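Local coordinates for protein terminal uridylyltransferase 1 (Trypanosoma brucei, PDB 5HZD) that adds uridines from UTP to the 3' end of guide RNAs, ribosomal RNAs and some mRNAs in mitochondrial RNA editing, at residues V194-I199 against E245-A250; R200-G205 against S237-A242. All coordinates share one frame; numbering follows the deposited sequence.

Contact 1: V194-I199 against E245-A250; sequences VVARSI and ESTTAA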
loop_
_atom_site.group_PDB
_atom_site.type_symbol
_atom_site.label_atom_id
_atom_site.label_comp_id
_atom_site.label_asym_id
_atom_site.label_seq_id
_atom_site.Cartn_x
_atom_site.Cartn_y
_atom_site.Cartn_z
ATOM N N VAL A 194 -10.734 29.095 -5.848
ATOM C CA VAL A 194 -11.811 29.177 -6.823
ATOM C C VAL A 194 -11.462 28.536 -8.181
ATOM O O VAL A 194 -12.297 27.878 -8.794
ATOM C CB VAL A 194 -12.266 30.642 -6.979
ATOM C CG1 VAL A 194 -11.085 31.528 -7.340
ATOM C CG2 VAL A 194 -13.372 30.766 -8.008
ATOM N N VAL A 195 -10.236 28.731 -8.645
ATOM C CA VAL A 195 -9.809 28.212 -9.947
ATOM C C VAL A 195 -9.854 26.679 -9.991
ATOM O O VAL A 195 -10.256 26.074 -10.990
ATOM C CB VAL A 195 -8.375 28.695 -10.254
ATOM C CG1 VAL A 195 -7.884 28.124 -11.540
ATOM C CG2 VAL A 195 -8.338 30.217 -10.308
ATOM N N ALA A 196 -9.440 26.052 -8.899
ATOM C CA ALA A 196 -9.437 24.595 -8.825
ATOM C C ALA A 196 -10.845 23.990 -8.839
ATOM O O ALA A 196 -11.024 22.828 -9.223
ATOM C CB ALA A 196 -8.680 24.142 -7.595
ATOM N N ARG A 197 -11.848 24.758 -8.421
ATOM C CA ARG A 197 -13.217 24.258 -8.475
ATOM C C ARG A 197 -14.001 24.883 -9.615
ATOM O O ARG A 197 -15.232 24.890 -9.597
ATOM C CB ARG A 197 -13.952 24.413 -7.137
ATOM C CG ARG A 197 -13.913 25.802 -6.535
ATOM C CD ARG A 197 -14.332 25.747 -5.063
ATOM N NE ARG A 197 -14.115 27.032 -4.404
ATOM C CZ ARG A 197 -14.984 28.037 -4.428
ATOM N NH1 ARG A 197 -16.135 27.909 -5.073
ATOM N NH2 ARG A 197 -14.707 29.172 -3.802
ATOM N N SER A 198 -13.280 25.355 -10.624
ATOM C CA SER A 198 -13.909 25.868 -11.843
ATOM C C SER A 198 -13.590 25.009 -13.058
ATOM O O SER A 198 -12.508 24.420 -13.155
ATOM C CB SER A 198 -13.451 27.288 -12.128
ATOM O OG SER A 198 -13.757 28.130 -11.012
ATOM N N ILE A 199 -14.534 24.960 -13.989
ATOM C CA ILE A 199 -14.365 24.179 -15.217
ATOM C C ILE A 199 -14.799 25.010 -16.417
ATOM O O ILE A 199 -15.440 26.052 -16.275
ATOM C CB ILE A 199 -15.201 22.880 -15.186
ATOM C CG1 ILE A 199 -16.684 23.223 -15.024
ATOM C CG2 ILE A 199 -14.724 21.948 -14.058
ATOM C CD1 ILE A 199 -17.589 22.009 -14.935
ATOM N N GLU A 245 -19.210 24.682 -5.958
ATOM C CA GLU A 245 -19.012 24.950 -4.523
ATOM C C GLU A 245 -17.784 24.244 -3.950
ATOM O O GLU A 245 -17.266 24.633 -2.887
ATOM C CB GLU A 245 -20.263 24.555 -3.734
ATOM C CG GLU A 245 -20.526 23.063 -3.684
ATOM C CD GLU A 245 -21.841 22.721 -3.003
ATOM O OE1 GLU A 245 -22.340 21.589 -3.202
ATOM O OE2 GLU A 245 -22.374 23.584 -2.270
ATOM N N SER A 246 -17.313 23.215 -4.648
ATOM C CA SER A 246 -16.185 22.423 -4.167
ATOM C C SER A 246 -15.491 21.779 -5.356
ATOM O O SER A 246 -16.027 21.763 -6.458
ATOM C CB SER A 246 -16.667 21.336 -3.215
ATOM O OG SER A 246 -17.358 20.319 -3.914
ATOM N N THR A 247 -14.292 21.258 -5.129
ATOM C CA THR A 247 -13.589 20.517 -6.180
ATOM C C THR A 247 -14.321 19.243 -6.555
ATOM O O THR A 247 -14.252 18.798 -7.693
ATOM C CB THR A 247 -12.150 20.165 -5.742
ATOM O OG1 THR A 247 -12.187 19.600 -4.426
ATOM C CG2 THR A 247 -11.277 21.415 -5.721
ATOM N N THR A 248 -15.007 18.615 -5.607
ATOM C CA THR A 248 -15.754 17.413 -5.936
ATOM C C THR A 248 -16.969 17.769 -6.807
ATOM O O THR A 248 -17.248 17.081 -7.802
ATOM C CB THR A 248 -16.178 16.651 -4.671
ATOM O OG1 THR A 248 -15.001 16.327 -3.912
ATOM C CG2 THR A 248 -16.874 15.370 -5.028
ATOM N N ALA A 249 -17.682 18.836 -6.448
ATOM C CA ALA A 249 -18.773 19.282 -7.313
ATOM C C ALA A 249 -18.263 19.634 -8.706
ATOM O O ALA A 249 -18.976 19.442 -9.688
ATOM C CB ALA A 249 -19.521 20.485 -6.703
ATOM N N ALA A 250 -17.038 20.145 -8.802
ATOM C CA ALA A 250 -16.492 20.532 -10.095
ATOM C C ALA A 250 -16.286 19.305 -10.984
ATOM O O ALA A 250 -16.564 19.344 -12.180
ATOM C CB ALA A 250 -15.199 21.312 -9.938
#
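Arg197 and Ala250 meet where the turn leading into strand 198-203, an inner strand of a four-stranded antiparallel sheet, packs on the first turn of helix 247-254. This sheet belongs to a compact domain that lies apart from the five-stranded palm sheet bearing the aspartates thought to bind the catalytic metal. Arg197 is the larger contributor. Its CB sits against the backbone of the N-cap residue, 3.4 Å from Ser246 O, and its CD lies 3.8 Å from Glu245 O. CG stands between the backbone N and the carbonyl carbon (chi1 52°), and from there the chain runs extended to NE, which lays the aliphatic part along the 245-246 backbone and carries the guanidinium beyond the helix start. There NH1 bonds to Gln229 OE1 and Leu244 O, while Val194 CA lies over one face of the group, toward its rim. The methyl of Ala250, one turn into the helix, rests on the carbonyl of Arg197, with CB 3.6 Å from Arg197 O. Thr247 approaches by its methyl, CG2 lying 3.8 Å from Ala196 O, and its hydroxyl bonds to Glu279. The contact is van der Waals packing of methyls and methylenes on backbone. Polar bonds lie within the segments or to the neighbouring strand: Ser198 OG donates to Val194 O and also bonds to Thr243 OG1, and Ser246, as N-cap of the helix, accepts from Ala249 N at OG, 3.0 Å and nearly straight at 171°. Farther along the strand, the Ile199 branch methyl CG2 reaches Ala250 O at 3.7 Å and Ala250 CB at 4.2 Å.

Contact 2: R200-G205 against S237-A242; sequences RFILNG and SDMMSA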
loop_
_atom_site.group_PDB
_atom_site.type_symbol
_atom_site.label_atom_id
_atom_site.label_comp_id
_atom_site.label_asym_id
_atom_site.label_seq_id
_atom_site.Cartn_x
_atom_site.Cartn_y
_atom_site.Cartn_z
ATOM N N ARG A 200 -14.467 24.537 -17.609
ATOM C CA ARG A 200 -14.793 25.237 -18.822
ATOM C C ARG A 200 -15.361 24.251 -19.822
ATOM O O ARG A 200 -14.751 23.218 -20.080
ATOM C CB ARG A 200 -13.516 25.785 -19.422
ATOM C CG ARG A 200 -13.714 27.026 -20.211
ATOM C CD ARG A 200 -13.011 28.197 -19.535
ATOM N NE ARG A 200 -11.638 27.868 -19.170
ATOM C CZ ARG A 200 -10.649 27.694 -20.041
ATOM N NH1 ARG A 200 -10.872 27.805 -21.346
ATOM N NH2 ARG A 200 -9.431 27.400 -19.604
ATOM N N PHE A 201 -16.503 24.586 -20.402
ATOM C CA PHE A 201 -16.998 23.806 -21.520
ATOM C C PHE A 201 -16.675 24.537 -22.819
ATOM O O PHE A 201 -17.104 25.672 -23.000
ATOM C CB PHE A 201 -18.510 23.657 -21.394
ATOM C CG PHE A 201 -18.946 22.875 -20.190
ATOM C CD1 PHE A 201 -19.115 23.501 -18.955
ATOM C CD2 PHE A 201 -19.225 21.512 -20.299
ATOM C CE1 PHE A 201 -19.516 22.767 -17.848
ATOM C CE2 PHE A 201 -19.643 20.780 -19.201
ATOM C CZ PHE A 201 -19.786 21.405 -17.968
ATOM N N ILE A 202 -15.955 23.894 -23.750
ATOM C CA ILE A 202 -15.758 24.467 -25.078
ATOM C C ILE A 202 -16.744 23.805 -26.030
ATOM O O ILE A 202 -16.783 22.573 -26.106
ATOM C CB ILE A 202 -14.331 24.198 -25.604
ATOM C CG1 ILE A 202 -13.304 24.771 -24.623
ATOM C CG2 ILE A 202 -14.149 24.746 -27.000
ATOM C CD1 ILE A 202 -13.546 26.176 -24.287
ATOM N N LEU A 203 -17.526 24.613 -26.727
ATOM C CA LEU A 203 -18.525 24.090 -27.654
ATOM C C LEU A 203 -18.007 24.141 -29.073
ATOM O O LEU A 203 -17.198 25.012 -29.417
ATOM C CB LEU A 203 -19.820 24.920 -27.566
ATOM C CG LEU A 203 -20.688 24.713 -26.318
ATOM C CD1 LEU A 203 -20.026 25.246 -25.032
ATOM C CD2 LEU A 203 -22.042 25.368 -26.550
ATOM N N ASN A 204 -18.506 23.248 -29.927
ATOM C CA ASN A 204 -18.069 23.238 -31.322
ATOM C C ASN A 204 -18.763 24.239 -32.252
ATOM O O ASN A 204 -18.540 24.251 -33.466
ATOM C CB ASN A 204 -18.122 21.803 -31.886
ATOM C CG ASN A 204 -19.534 21.314 -32.046
ATOM O OD1 ASN A 204 -20.465 21.923 -31.515
ATOM N ND2 ASN A 204 -19.713 20.220 -32.772
ATOM N N GLY A 205 -19.617 25.093 -31.688
ATOM C CA GLY A 205 -20.265 26.148 -32.432
ATOM C C GLY A 205 -20.951 27.022 -31.407
ATOM O O GLY A 205 -20.878 26.738 -30.222
ATOM N N SER A 237 -20.567 32.915 -27.322
ATOM C CA SER A 237 -21.467 31.857 -26.858
ATOM C C SER A 237 -20.971 30.465 -27.205
ATOM O O SER A 237 -21.785 29.565 -27.473
ATOM C CB SER A 237 -22.874 32.042 -27.432
ATOM O OG SER A 237 -23.500 33.198 -26.902
ATOM N N ASP A 238 -19.657 30.272 -27.214
ATOM C CA ASP A 238 -19.098 28.945 -27.501
ATOM C C ASP A 238 -18.164 28.441 -26.423
ATOM O O ASP A 238 -17.457 27.444 -26.593
ATOM C CB ASP A 238 -18.453 28.874 -28.905
ATOM C CG ASP A 238 -17.416 29.968 -29.142
ATOM O OD1 ASP A 238 -17.022 30.658 -28.171
ATOM O OD2 ASP A 238 -16.993 30.124 -30.309
ATOM N N MET A 239 -18.188 29.112 -25.276
ATOM C CA MET A 239 -17.509 28.621 -24.114
ATOM C C MET A 239 -18.298 29.031 -22.889
ATOM O O MET A 239 -18.672 30.190 -22.746
ATOM C CB MET A 239 -16.084 29.169 -24.028
ATOM C CG MET A 239 -15.397 28.731 -22.765
ATOM S SD MET A 239 -13.761 29.458 -22.628
ATOM C CE MET A 239 -14.174 31.201 -22.642
ATOM N N MET A 240 -18.569 28.075 -22.018
ATOM C CA MET A 240 -19.229 28.366 -20.751
ATOM C C MET A 240 -18.299 27.968 -19.628
ATOM O O MET A 240 -17.773 26.864 -19.590
ATOM C CB MET A 240 -20.546 27.601 -20.589
ATOM C CG MET A 240 -21.369 28.085 -19.366
ATOM S SD MET A 240 -22.782 27.033 -18.969
ATOM C CE MET A 240 -22.001 25.774 -17.946
ATOM N N SER A 241 -18.096 28.869 -18.679
ATOM C CA SER A 241 -17.306 28.534 -17.503
ATOM C C SER A 241 -18.234 28.413 -16.303
ATOM O O SER A 241 -19.294 29.035 -16.273
ATOM C CB SER A 241 -16.276 29.622 -17.220
ATOM O OG SER A 241 -15.461 29.864 -18.350
ATOM N N ALA A 242 -17.837 27.616 -15.324
ATOM C CA ALA A 242 -18.658 27.434 -14.138
ATOM C C ALA A 242 -17.756 27.255 -12.938
ATOM O O ALA A 242 -16.770 26.495 -12.985
ATOM C CB ALA A 242 -19.559 26.217 -14.291
#
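Phe201 and Met240 form the hydrogen-bonded pair of an antiparallel beta ladder joining the two inner strands, 198-203 and 239-244, of a four-stranded sheet. Phe201 N gives a nearly straight bond to Met240 O (2.7 Å, 173°), and Met240 N returns one to Phe201 O at 3.0 Å. The third rung, Leu203 N to Asp238 O (2.8 Å), comes in from above the carbonyl plane at the end of the ladder. Ile202 with Met239 lies between these bonds and Arg200 with Ser241 beyond Phe201-Met240, both non-hydrogen-bonded pairs. Outer strands take the backbone bonds of Arg200 (Gln270), Ile202 (Lys268) and Ser241 (Trp232); Met239 N bonds weakly to Asn234 OD1. Met239 CA also points its hydrogen at Phe201 O, 3.2 Å away. On the face bearing Arg200, Ile202, Met239 and Ser241, the Arg200 chain bends at chi2 and chi3 and crosses Met239, so that SD lies at the guanidinium edge; the NH1 to Met239 SD bond is weak (3.6 Å), and NH2 is held by Ala272 O. Ile202 CD1 lies alongside Met239, 3.5 Å from CG. On the other face Phe201 and Met240 run side by side, with Met240 CE 3.8 Å from the ring atom CD1, beneath helix 209-223. Asp238 OD1 bonds to Asn234 ND2 and Thr236 OG1, while its CB lies against Gly205 O, a buried carbonyl that has no partner in the model. Backbone bonding therefore carries the pairing, with the face under the helix apolar and the other mixed, Arg200 and Ser241 beside Ile202 and Met239.

How the contacts relate
From the N-terminal side, the chain passes through 194-199 into strand 198-203, turns into helix 209-223, runs along strand 228-233 and returns as strand 239-244 before entering helix 247-254. Contact 2, joining 200-205 to 237-242, closes the inner loop; contact 1, joining 194-199 to 245-250, closes a wider one around it, so the two nest without crossing. They share strand 198-203 and meet where Ile199 N approaches Ala242 O at 2.9 Å, a probable hydrogen bond that continues the ladder. Contact 2 thus sets the central strand pair of the sheet, and contact 1 fastens the end of that pair to the helix leaving it.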